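Long-range contacts in adenylosuccinate lyase (Francisella tularensis subsp. tularensis SCHU S4, PDB 4EEI), which probably catalyses two fumarate-releasing eliminations of purine biosynthesis, splitting adenylosuccinate into AMP and fumarate and SAICAR into AICAR and fumarate: residues Leu125-Glu130 / Gln152-Ala157; Lys132-Met137 / Ile340-Val345; Ala145-Phe150 / Lys416-Glu421; Ser353-His358 / Asp405-Asp410. All coordinates share one frame; numbering follows the deposited sequence.

Interaction 1: residues Leu125-Glu130 / Gln152-Ala157; sequences LTKAEE and QKFLGA
The ring of Phe-154 has one face filled by the aliphatic part of Lys-127. CG of Lys-127 stands over the middle of that ring, 3.7 Å from its centroid and only 9° off the normal, which is the geometry of a CH-pi contact. Its CB lies nearer the root of the ring, 3.9 Å from Phe-154 CG, while the backbone N of Ala-128 approaches obliquely. The lysine chain bends at chi2 (67°) just past this point, so the methylene stays on the aromatic face while the amine leaves the interface. That amine, NZ, donates to the backbone oxygens of Ile-331 and Leu-334; its pairing with Glu-130 OE1 within the same helix is long.

Beside the ring, the helices come together on a small residue. Ala-128 CB sits 3.8 Å from Phe-154 CB and 4.0 Å from Leu-155 CB, and the CA atoms of Ala-128 and Phe-154 are 5.0 Å apart. Farther along, Leu-125 and Leu-155 run alongside each other in the same direction, meeting through their CD1 methyls at 3.8 Å. Leu-155 also touches Phe-426 of helix 422-429 and Val-209 of the second subunit, so the leucine layer is also covered by a neighbouring subunit.

The side chains that meet are aliphatic or aromatic, and the axes of the two short segments approach to 7.7 Å, their directions 157° apart. This is antiparallel helix packing between the end of helix 94-131 and the start of helix 151-173, which a two-stranded hairpin connects in sequence, in the mainly helical architecture of the fumarase/aspartase superfamily.

Interaction 2: residues Lys132-Met137 / Ile340-Val345; sequences KEIITM and IIEDRV. With EDO (1,2-ethanediol), chain Z; EDO (1,2-ethanediol), chain X; EDO (1,2-ethanediol), chain R.
Glu-342 reaches from its helix across Ile-134 and Ile-135, its side chain at about a right angle to both, and its carboxylate meets the chain where the strand begins. OE2 accepts the backbone N-H of Ile-135 at 3.1 Å through its anti lone pair, and the N-H...O angle of 165° shows a nearly straight bond. The same oxygen receives a hydrogen from a water that also donates to Glu-133 O, while OE1 forms a salt bridge with Arg-338, so both ends of the carboxylate are engaged and its rotation is probably restrained.

Ile-341 comes from the preceding helical position and crosses Ile-134 at about a right angle, CG2 against CG2 at 3.7 Å. That methyl, anti to its own backbone N (chi1 of the CG1 branch -70°), also presses on Thr-136 CB at 3.5 Å. The strand belongs to the hairpin 135-140/143-149, and helix 338-346 packs over it at 63° between the segment axes, which approach to 6.6 Å. Carbonyl O of Ile-135, covered by this packing, has no polar partner in the model.

Val-345 lies a turn farther on and presents CG2 to the strand backbone, 3.4 Å from Thr-136 C. Met-137 crosses it obliquely, with CG 4.0 Å from Val-345 CG2; the bend at chi2 brings SD to Val-345 CA as well. A second water joins the backbones alongside, accepting from Met-137 N and donating to Ile-341 O, which is 2.8 Å from the water oxygen. Arg-344 directs its guanidinium off the strand, to Glu-250 and an ethanediol.

Interaction 3: residues Ala145-Phe150 / Lys416-Glu421; sequences AEPMSF and KTYLKE
Pro-147 and Tyr-418 bring the extended strand 143-149 against the end of helix 411-418, with the CA atoms of Met-148 and Tyr-418 5.7 Å apart and Leu-419 the first residue to leave helical angles. The Tyr-418 ring lies with one face on the proline. Pro-147 CD stands 3.8 Å from the ring centroid and 7° off its normal, a CH-pi contact, while Thr-417 CG2 covers the opposite face toward the rim.

Glu-146 arrives at the ring's edge rather than its face. Its side chain crosses that of Tyr-418 at about a right angle, the carboxylate plane is turned 69° from the ring, and OE1 lies 3.7 Å from Tyr-418 CE1. OE1 also accepts from Asn-186 of the second subunit. A bridging water completes the link, donating to Glu-146 OE2 at 2.8 Å and accepting from Tyr-418 OH at 2.7 Å, so the phenol is the donor to this water.

Past the helix end, Leu-419 leans over the strand backbone: CD1 lies 3.6 Å from Met-148 C, and CG 4.0 Å from Ser-149 CB. Another water accepts from Ser-149 N and donates weakly to Tyr-418 O. A chi1 of 162° swings Ser-149 OG away from the backbone N and over to Lys-132 O, in the link between helix 94-131 and strand 135-140.

The arrangement is a helix C-terminus packed on a beta hairpin at a subunit interface. It lies near the substrate site, the Glu-146 side chain being about 8 Å from a bound succinate, and it joins the hairpin to the C-terminal helices.

Interaction 4: residues Ser353-His358 / Asp405-Asp410; sequences SSFYLH and DIPEMD
Met-409 reaches from its loop between two aromatic side chains of helix 352-363: its CB and CG meet the hydroxyl of Tyr-356, and CG, SD and CE the ring of Phe-355. CB lies 3.2 Å from Tyr-356 OH, as the two side chains run antiparallel past one another. CG, turned beside the backbone N (chi1 -78°), touches both aromatics, 3.9 Å from Tyr-356 CZ and 3.7 Å from Phe-355 CE2. A bend at chi2 then carries SD along the Phe-355 ring, 4.3 Å from its centroid but 28° off the normal, an oblique Met-aromatic contact. The methyl finishes over the centre: CE is 3.9 Å from that centroid and 6° off the normal, a CH-pi contact.

Pro-407 and Ile-406 approach at the ring edges. Pro-407 CG meets Phe-355 CZ in the ring plane at 3.9 Å, and Ile-406 CG2 meets the edge of Tyr-356 at CE1, 4.0 Å away, its side chain crossing the tyrosine at about a right angle. The tyrosine hydroxyl is hydrogen-bonded to Ser-389 OG, which ties the same cluster to helix 388-400, and Phe-388 stacks on its ring.

Just beyond the methionine, Asp-410 is the N-cap of helix 411-418, OD1 accepting from Gly-413 N. The whole is a small hydrophobic core of the helical C-terminal region, in which an interhelical loop is pinned to helix 352-363 by a methionine on aromatic rings.

The four contacts lie on one side of the chain's centre. Interactions 2 and 3 are closest, with centres about 10 Å apart, and their strands 135-140 and 143-149 pair in one hairpin, where Thr-136 O and Met-148 N are 2.8 Å apart. Interaction 1 joins the helices flanking that hairpin and touches interaction 2 through Lys-153 and Thr-136. The segments of interactions 1, 2 and 3 alternate along the chain. Interaction 4, its centre about 14 Å from that of interaction 3, falls between the latter's segments in sequence and meets it where Thr-417 and Tyr-418 pack on Phe-355 and Met-409. The centres of interactions 1 and 4 are about 28 Å apart; interactions 1, 3 and 4 touch the second subunit.

Interaction 1: residues Leu125-Glu130 / Gln152-Ala157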
# COMPACT_ATOMS: atom_id res chain seq x y z
N LEU B 125 29.64 9.07 3.92
CA LEU B 125 30.67 9.90 3.28
C LEU B 125 32.07 9.46 3.70
O LEU B 125 33.03 9.46 2.90
CB LEU B 125 30.45 11.39 3.59
CG LEU B 125 31.39 12.38 2.91
CD1 LEU B 125 31.42 12.15 1.42
CD2 LEU B 125 30.99 13.82 3.21
N THR B 126 32.21 9.09 4.97
CA THR B 126 33.47 8.57 5.46
C THR B 126 33.86 7.33 4.68
O THR B 126 35.00 7.18 4.26
CB THR B 126 33.41 8.26 6.96
OG1 THR B 126 33.35 9.49 7.70
CG2 THR B 126 34.66 7.47 7.39
N LYS B 127 32.89 6.44 4.46
CA LYS B 127 33.15 5.25 3.66
C LYS B 127 33.46 5.60 2.19
O LYS B 127 34.35 5.00 1.59
CB LYS B 127 31.96 4.31 3.73
CG LYS B 127 32.35 2.84 3.78
CD LYS B 127 33.07 2.48 5.09
CE LYS B 127 33.42 0.99 5.11
NZ LYS B 127 33.76 0.48 6.47
N ALA B 128 32.73 6.56 1.64
CA ALA B 128 32.99 7.02 0.27
C ALA B 128 34.39 7.62 0.10
O ALA B 128 35.06 7.34 -0.90
CB ALA B 128 31.92 8.02 -0.17
N GLU B 129 34.84 8.44 1.04
CA GLU B 129 36.17 9.03 0.92
C GLU B 129 37.25 7.95 1.04
O GLU B 129 38.27 7.98 0.36
CB GLU B 129 36.40 10.12 1.97
CG GLU B 129 35.44 11.32 1.87
CD GLU B 129 35.81 12.31 0.77
OE1 GLU B 129 36.80 12.07 0.05
OE2 GLU B 129 35.12 13.35 0.63
N GLU B 130 37.00 6.98 1.92
CA GLU B 130 37.96 5.92 2.20
C GLU B 130 38.15 5.01 0.98
O GLU B 130 39.24 4.49 0.75
CB GLU B 130 37.45 5.14 3.41
CG GLU B 130 38.10 3.83 3.74
CD GLU B 130 37.45 3.17 4.96
OE1 GLU B 130 37.09 1.98 4.88
OE2 GLU B 130 37.29 3.87 5.99
N GLN B 152 31.89 5.77 -5.16
CA GLN B 152 30.70 6.40 -5.70
C GLN B 152 29.43 5.63 -5.29
O GLN B 152 28.33 6.20 -5.26
CB GLN B 152 30.81 6.52 -7.22
CG GLN B 152 29.73 7.35 -7.85
CD GLN B 152 30.09 7.80 -9.24
OE1 GLN B 152 31.20 8.29 -9.48
NE2 GLN B 152 29.16 7.64 -10.18
N LYS B 153 29.58 4.35 -4.95
CA LYS B 153 28.43 3.59 -4.45
C LYS B 153 27.96 4.19 -3.13
O LYS B 153 26.78 4.46 -2.93
CB LYS B 153 28.77 2.11 -4.26
CG LYS B 153 29.06 1.35 -5.56
CD LYS B 153 29.56 -0.06 -5.24
CE LYS B 153 29.71 -0.92 -6.51
NZ LYS B 153 28.40 -1.10 -7.22
N PHE B 154 28.90 4.42 -2.23
CA PHE B 154 28.56 5.01 -0.95
C PHE B 154 28.16 6.47 -1.10
O PHE B 154 27.33 6.96 -0.35
CB PHE B 154 29.74 4.90 0.02
CG PHE B 154 30.08 3.49 0.38
CD1 PHE B 154 29.23 2.74 1.17
CD2 PHE B 154 31.26 2.91 -0.07
CE1 PHE B 154 29.54 1.42 1.51
CE2 PHE B 154 31.58 1.61 0.27
CZ PHE B 154 30.72 0.86 1.05
N LEU B 155 28.78 7.18 -2.03
CA LEU B 155 28.46 8.59 -2.20
C LEU B 155 27.04 8.75 -2.74
O LEU B 155 26.34 9.70 -2.42
CB LEU B 155 29.47 9.28 -3.13
CG LEU B 155 29.32 10.81 -3.22
CD1 LEU B 155 29.75 11.49 -1.90
CD2 LEU B 155 30.11 11.38 -4.40
N GLY B 156 26.62 7.79 -3.57
CA GLY B 156 25.26 7.80 -4.10
C GLY B 156 24.21 7.62 -3.03
O GLY B 156 23.11 8.19 -3.10
N ALA B 157 24.53 6.81 -2.03
CA ALA B 157 23.64 6.65 -0.89
C ALA B 157 23.70 7.92 -0.05
O ALA B 157 22.68 8.40 0.43
CB ALA B 157 24.04 5.45 -0.08

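Interaction 2: residues Lys132-Met137 / Ile340-Val345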
# COMPACT_ATOMS: atom_id res chain seq x y z
N LYS B 132 37.15 5.97 -2.31
CA LYS B 132 37.06 6.77 -3.54
C LYS B 132 38.09 6.32 -4.60
O LYS B 132 37.82 6.36 -5.80
CB LYS B 132 37.26 8.25 -3.19
CG LYS B 132 37.41 9.22 -4.37
CD LYS B 132 37.36 10.68 -3.86
CE LYS B 132 37.55 11.72 -4.97
NZ LYS B 132 38.97 11.80 -5.40
N GLU B 133 39.24 5.87 -4.12
CA GLU B 133 40.39 5.48 -4.95
C GLU B 133 40.28 4.09 -5.57
O GLU B 133 41.03 3.74 -6.48
CB GLU B 133 41.66 5.49 -4.10
CG GLU B 133 41.58 4.53 -2.90
CD GLU B 133 42.90 4.39 -2.16
OE1 GLU B 133 43.77 3.61 -2.62
OE2 GLU B 133 43.07 5.04 -1.11
N ILE B 134 39.36 3.28 -5.06
CA ILE B 134 39.27 1.88 -5.47
C ILE B 134 38.49 1.76 -6.76
O ILE B 134 37.42 2.36 -6.89
CB ILE B 134 38.61 1.04 -4.37
CG1 ILE B 134 39.41 1.14 -3.07
CG2 ILE B 134 38.45 -0.40 -4.80
CD1 ILE B 134 38.80 0.40 -1.89
N ILE B 135 39.01 1.01 -7.72
CA ILE B 135 38.28 0.82 -8.98
C ILE B 135 37.49 -0.50 -8.94
O ILE B 135 38.01 -1.54 -8.53
CB ILE B 135 39.22 0.92 -10.21
CG1 ILE B 135 38.41 0.92 -11.51
CG2 ILE B 135 40.25 -0.19 -10.21
CD1 ILE B 135 39.20 1.50 -12.69
N THR B 136 36.22 -0.43 -9.34
CA THR B 136 35.34 -1.59 -9.30
C THR B 136 34.59 -1.70 -10.62
O THR B 136 34.57 -0.75 -11.40
CB THR B 136 34.33 -1.49 -8.15
OG1 THR B 136 33.60 -2.72 -8.02
CG2 THR B 136 33.35 -0.34 -8.40
N MET B 137 33.98 -2.86 -10.88
CA MET B 137 33.13 -3.00 -12.06
C MET B 137 31.73 -2.49 -11.77
O MET B 137 31.04 -2.99 -10.87
CB MET B 137 33.05 -4.46 -12.51
CG MET B 137 34.31 -5.01 -13.16
SD MET B 137 34.85 -3.97 -14.53
CE MET B 137 33.36 -3.95 -15.53
N ILE B 340 40.03 -8.17 -4.07
CA ILE B 340 38.97 -8.87 -4.79
C ILE B 340 38.26 -7.93 -5.76
O ILE B 340 38.00 -8.28 -6.91
CB ILE B 340 37.93 -9.49 -3.83
CG1 ILE B 340 38.53 -10.72 -3.13
CG2 ILE B 340 36.64 -9.87 -4.57
CD1 ILE B 340 37.74 -11.17 -1.93
N ILE B 341 37.97 -6.72 -5.28
CA ILE B 341 37.27 -5.72 -6.07
C ILE B 341 38.06 -5.34 -7.32
O ILE B 341 37.52 -5.34 -8.42
CB ILE B 341 37.03 -4.46 -5.24
CG1 ILE B 341 36.00 -4.73 -4.15
CG2 ILE B 341 36.56 -3.31 -6.11
CD1 ILE B 341 35.95 -3.66 -3.08
N GLU B 342 39.34 -5.04 -7.14
CA GLU B 342 40.15 -4.54 -8.24
C GLU B 342 40.63 -5.66 -9.17
O GLU B 342 40.85 -5.43 -10.37
CB GLU B 342 41.32 -3.71 -7.70
CG GLU B 342 40.84 -2.52 -6.86
CD GLU B 342 41.93 -1.49 -6.58
OE1 GLU B 342 43.04 -1.87 -6.15
OE2 GLU B 342 41.67 -0.28 -6.77
N ASP B 343 40.79 -6.86 -8.64
CA ASP B 343 41.16 -8.00 -9.48
C ASP B 343 40.04 -8.35 -10.46
O ASP B 343 40.30 -8.82 -11.57
CB ASP B 343 41.50 -9.22 -8.62
CG ASP B 343 42.91 -9.16 -8.05
OD1 ASP B 343 43.72 -8.32 -8.51
OD2 ASP B 343 43.21 -9.97 -7.15
N ARG B 344 38.80 -8.10 -10.06
CA ARG B 344 37.66 -8.34 -10.92
C ARG B 344 37.68 -7.37 -12.11
O ARG B 344 37.33 -7.75 -13.23
CB ARG B 344 36.36 -8.24 -10.12
CG ARG B 344 35.08 -8.38 -10.92
CD ARG B 344 33.88 -8.66 -10.02
NE ARG B 344 33.85 -10.06 -9.58
CZ ARG B 344 33.79 -10.46 -8.31
NH1 ARG B 344 33.75 -9.56 -7.33
NH2 ARG B 344 33.77 -11.75 -8.03
N VAL B 345 38.11 -6.13 -11.88
CA VAL B 345 38.32 -5.18 -12.96
C VAL B 345 39.41 -5.69 -13.89
O VAL B 345 39.29 -5.62 -15.11
CB VAL B 345 38.68 -3.78 -12.43
CG1 VAL B 345 39.02 -2.84 -13.57
CG2 VAL B 345 37.52 -3.22 -11.62
C1 EDO Z . 35.57 -12.03 -11.47
O1 EDO Z . 36.08 -13.29 -10.99
C2 EDO Z . 34.12 -12.17 -11.93
O2 EDO Z . 33.28 -12.53 -10.82
C1 EDO X . 41.45 9.55 -5.31
O1 EDO X . 41.48 8.49 -4.35
C2 EDO X . 40.81 9.05 -6.59
O2 EDO X . 40.41 10.20 -7.35
C1 EDO R . 41.20 -7.79 0.36
O1 EDO R . 41.02 -8.39 -0.93
C2 EDO R . 42.12 -6.57 0.27
O2 EDO R . 41.76 -5.61 1.27
O HOH W 1 43.02 2.03 -7.31
O HOH W 2 34.72 -5.20 -8.83

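Interaction 3: residues Ala145-Phe150 / Lys416-Glu421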
# COMPACT_ATOMS: atom_id res chain seq x y z
N ALA B 145 29.55 -3.76 -16.82
CA ALA B 145 29.46 -2.68 -17.80
C ALA B 145 30.81 -2.00 -17.98
O ALA B 145 31.58 -2.35 -18.86
CB ALA B 145 28.41 -1.67 -17.37
N GLU B 146 31.08 -1.02 -17.12
CA GLU B 146 32.35 -0.30 -17.14
C GLU B 146 32.86 -0.09 -15.72
O GLU B 146 32.07 -0.05 -14.77
CB GLU B 146 32.18 1.05 -17.83
CG GLU B 146 31.91 0.97 -19.32
CD GLU B 146 31.83 2.34 -19.98
OE1 GLU B 146 31.86 3.35 -19.25
OE2 GLU B 146 31.73 2.40 -21.22
N PRO B 147 34.17 0.03 -15.58
CA PRO B 147 34.76 0.35 -14.28
C PRO B 147 34.28 1.69 -13.76
O PRO B 147 33.87 2.55 -14.54
CB PRO B 147 36.26 0.40 -14.58
CG PRO B 147 36.44 -0.41 -15.82
CD PRO B 147 35.19 -0.16 -16.62
N MET B 148 34.32 1.88 -12.44
CA MET B 148 33.88 3.12 -11.82
C MET B 148 34.56 3.18 -10.46
O MET B 148 35.23 2.23 -10.06
CB MET B 148 32.37 3.09 -11.61
CG MET B 148 31.95 1.99 -10.64
SD MET B 148 30.17 1.84 -10.46
CE MET B 148 29.78 3.40 -9.64
N SER B 149 34.38 4.28 -9.74
CA SER B 149 34.90 4.37 -8.39
C SER B 149 33.99 3.62 -7.42
O SER B 149 32.78 3.82 -7.43
CB SER B 149 34.99 5.83 -7.95
OG SER B 149 35.09 5.91 -6.55
N PHE B 150 34.56 2.76 -6.59
CA PHE B 150 33.77 2.00 -5.61
C PHE B 150 33.13 2.98 -4.63
O PHE B 150 31.98 2.80 -4.20
CB PHE B 150 34.66 1.01 -4.87
CG PHE B 150 33.91 -0.01 -4.04
CD1 PHE B 150 33.72 0.18 -2.68
CD2 PHE B 150 33.41 -1.17 -4.62
CE1 PHE B 150 33.05 -0.77 -1.91
CE2 PHE B 150 32.73 -2.12 -3.86
CZ PHE B 150 32.56 -1.91 -2.50
N LYS B 416 42.87 5.81 -14.85
CA LYS B 416 42.90 7.20 -15.29
C LYS B 416 41.68 7.57 -16.09
O LYS B 416 41.20 8.70 -16.03
CB LYS B 416 44.11 7.43 -16.18
CG LYS B 416 45.16 8.35 -15.60
CD LYS B 416 45.88 7.66 -14.47
CE LYS B 416 47.07 8.49 -13.99
NZ LYS B 416 48.29 7.66 -13.87
N THR B 417 41.19 6.61 -16.86
CA THR B 417 40.10 6.86 -17.79
C THR B 417 38.76 6.87 -17.09
O THR B 417 37.98 7.81 -17.24
CB THR B 417 40.10 5.81 -18.92
OG1 THR B 417 41.35 5.87 -19.63
CG2 THR B 417 38.96 6.05 -19.90
N TYR B 418 38.49 5.82 -16.32
CA TYR B 418 37.16 5.61 -15.79
C TYR B 418 36.90 6.29 -14.46
O TYR B 418 35.78 6.27 -13.95
CB TYR B 418 36.88 4.11 -15.71
CG TYR B 418 36.79 3.48 -17.08
CD1 TYR B 418 35.62 3.55 -17.81
CD2 TYR B 418 37.88 2.83 -17.64
CE1 TYR B 418 35.52 2.98 -19.06
CE2 TYR B 418 37.80 2.26 -18.90
CZ TYR B 418 36.61 2.34 -19.60
OH TYR B 418 36.51 1.77 -20.85
N LEU B 419 37.94 6.90 -13.90
CA LEU B 419 37.80 7.68 -12.67
C LEU B 419 38.21 9.13 -12.90
O LEU B 419 38.47 9.87 -11.95
CB LEU B 419 38.63 7.06 -11.54
CG LEU B 419 37.95 6.00 -10.67
CD1 LEU B 419 37.60 4.74 -11.44
CD2 LEU B 419 38.81 5.66 -9.47
N LYS B 420 38.26 9.53 -14.17
CA LYS B 420 38.69 10.86 -14.59
C LYS B 420 37.95 12.01 -13.88
O LYS B 420 38.56 13.00 -13.50
CB LYS B 420 38.51 11.01 -16.11
CG LYS B 420 38.93 12.36 -16.68
CD LYS B 420 38.47 12.50 -18.15
CE LYS B 420 36.95 12.72 -18.27
NZ LYS B 420 36.32 12.06 -19.46
N GLU B 421 36.64 11.86 -13.69
CA GLU B 421 35.84 12.95 -13.14
C GLU B 421 35.43 12.74 -11.68
O GLU B 421 34.58 13.48 -11.17
CB GLU B 421 34.58 13.15 -14.00
CG GLU B 421 34.85 13.53 -15.45
CD GLU B 421 35.18 15.00 -15.62
OE1 GLU B 421 35.28 15.72 -14.61
OE2 GLU B 421 35.33 15.44 -16.77
O HOH W 3 34.25 1.77 -22.29
O HOH W 4 33.65 6.53 -11.39

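Interaction 4: residues Ser353-His358 / Asp405-Asp410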
# COMPACT_ATOMS: atom_id res chain seq x y z
N SER B 353 36.38 -2.19 -25.80
CA SER B 353 35.99 -2.05 -27.20
C SER B 353 35.21 -0.76 -27.43
O SER B 353 35.46 -0.04 -28.40
CB SER B 353 35.17 -3.25 -27.66
OG SER B 353 35.98 -4.41 -27.68
N SER B 354 34.28 -0.46 -26.53
CA SER B 354 33.53 0.79 -26.62
C SER B 354 34.47 1.98 -26.50
O SER B 354 34.29 2.99 -27.18
CB SER B 354 32.44 0.87 -25.56
OG SER B 354 31.77 2.12 -25.64
N PHE B 355 35.48 1.87 -25.64
CA PHE B 355 36.45 2.94 -25.49
C PHE B 355 37.17 3.20 -26.81
O PHE B 355 37.17 4.32 -27.32
CB PHE B 355 37.46 2.63 -24.38
CG PHE B 355 38.61 3.59 -24.34
CD1 PHE B 355 38.46 4.84 -23.77
CD2 PHE B 355 39.84 3.25 -24.90
CE1 PHE B 355 39.52 5.74 -23.74
CE2 PHE B 355 40.89 4.14 -24.88
CZ PHE B 355 40.73 5.39 -24.30
N TYR B 356 37.76 2.15 -27.36
CA TYR B 356 38.47 2.23 -28.63
C TYR B 356 37.57 2.62 -29.80
O TYR B 356 38.01 3.32 -30.71
CB TYR B 356 39.17 0.91 -28.95
CG TYR B 356 40.32 0.62 -28.02
CD1 TYR B 356 41.35 1.53 -27.86
CD2 TYR B 356 40.35 -0.56 -27.28
CE1 TYR B 356 42.40 1.27 -27.00
CE2 TYR B 356 41.40 -0.82 -26.43
CZ TYR B 356 42.41 0.09 -26.29
OH TYR B 356 43.46 -0.18 -25.43
N LEU B 357 36.32 2.16 -29.78
CA LEU B 357 35.39 2.53 -30.84
C LEU B 357 35.19 4.04 -30.84
O LEU B 357 35.32 4.70 -31.88
CB LEU B 357 34.05 1.82 -30.69
CG LEU B 357 33.01 2.16 -31.76
CD1 LEU B 357 33.61 2.05 -33.14
CD2 LEU B 357 31.79 1.28 -31.65
N HIS B 358 34.88 4.58 -29.67
CA HIS B 358 34.73 6.02 -29.49
C HIS B 358 36.01 6.77 -29.84
O HIS B 358 35.96 7.83 -30.46
CB HIS B 358 34.32 6.35 -28.06
CG HIS B 358 32.87 6.13 -27.78
ND1 HIS B 358 32.36 4.91 -27.39
CD2 HIS B 358 31.82 6.99 -27.81
CE1 HIS B 358 31.06 5.02 -27.20
NE2 HIS B 358 30.70 6.27 -27.44
N ASP B 405 47.85 9.30 -31.12
CA ASP B 405 48.44 9.02 -29.82
C ASP B 405 47.40 8.32 -28.94
O ASP B 405 46.72 8.96 -28.14
CB ASP B 405 48.95 10.29 -29.15
CG ASP B 405 49.77 10.00 -27.91
OD1 ASP B 405 50.24 8.86 -27.76
OD2 ASP B 405 49.95 10.92 -27.08
N ILE B 406 47.29 7.01 -29.10
CA ILE B 406 46.34 6.20 -28.34
C ILE B 406 46.88 5.92 -26.94
O ILE B 406 47.93 5.30 -26.79
CB ILE B 406 46.04 4.87 -29.06
CG1 ILE B 406 45.57 5.12 -30.49
CG2 ILE B 406 45.00 4.06 -28.29
CD1 ILE B 406 45.05 3.89 -31.21
N PRO B 407 46.16 6.36 -25.90
CA PRO B 407 46.70 6.16 -24.55
C PRO B 407 46.71 4.68 -24.19
O PRO B 407 45.83 3.93 -24.62
CB PRO B 407 45.71 6.92 -23.67
CG PRO B 407 44.41 6.82 -24.41
CD PRO B 407 44.78 6.87 -25.88
N GLU B 408 47.71 4.27 -23.42
CA GLU B 408 47.85 2.88 -23.01
C GLU B 408 46.74 2.51 -22.03
O GLU B 408 46.54 3.18 -21.02
CB GLU B 408 49.22 2.65 -22.36
CG GLU B 408 49.47 1.21 -21.94
CD GLU B 408 49.55 0.27 -23.13
OE1 GLU B 408 49.23 -0.92 -22.96
OE2 GLU B 408 49.93 0.73 -24.23
N MET B 409 46.02 1.43 -22.35
CA MET B 409 44.92 1.00 -21.50
C MET B 409 45.31 -0.15 -20.58
O MET B 409 44.62 -1.17 -20.51
CB MET B 409 43.71 0.62 -22.35
CG MET B 409 42.92 1.81 -22.86
SD MET B 409 42.73 3.11 -21.63
CE MET B 409 41.06 2.80 -21.07
N ASP B 410 46.42 0.01 -19.87
CA ASP B 410 46.80 -0.93 -18.84
C ASP B 410 45.98 -0.59 -17.60
O ASP B 410 45.10 0.26 -17.66
CB ASP B 410 48.30 -0.85 -18.54
CG ASP B 410 48.76 0.55 -18.22
OD1 ASP B 410 47.93 1.48 -18.28
OD2 ASP B 410 49.95 0.73 -17.91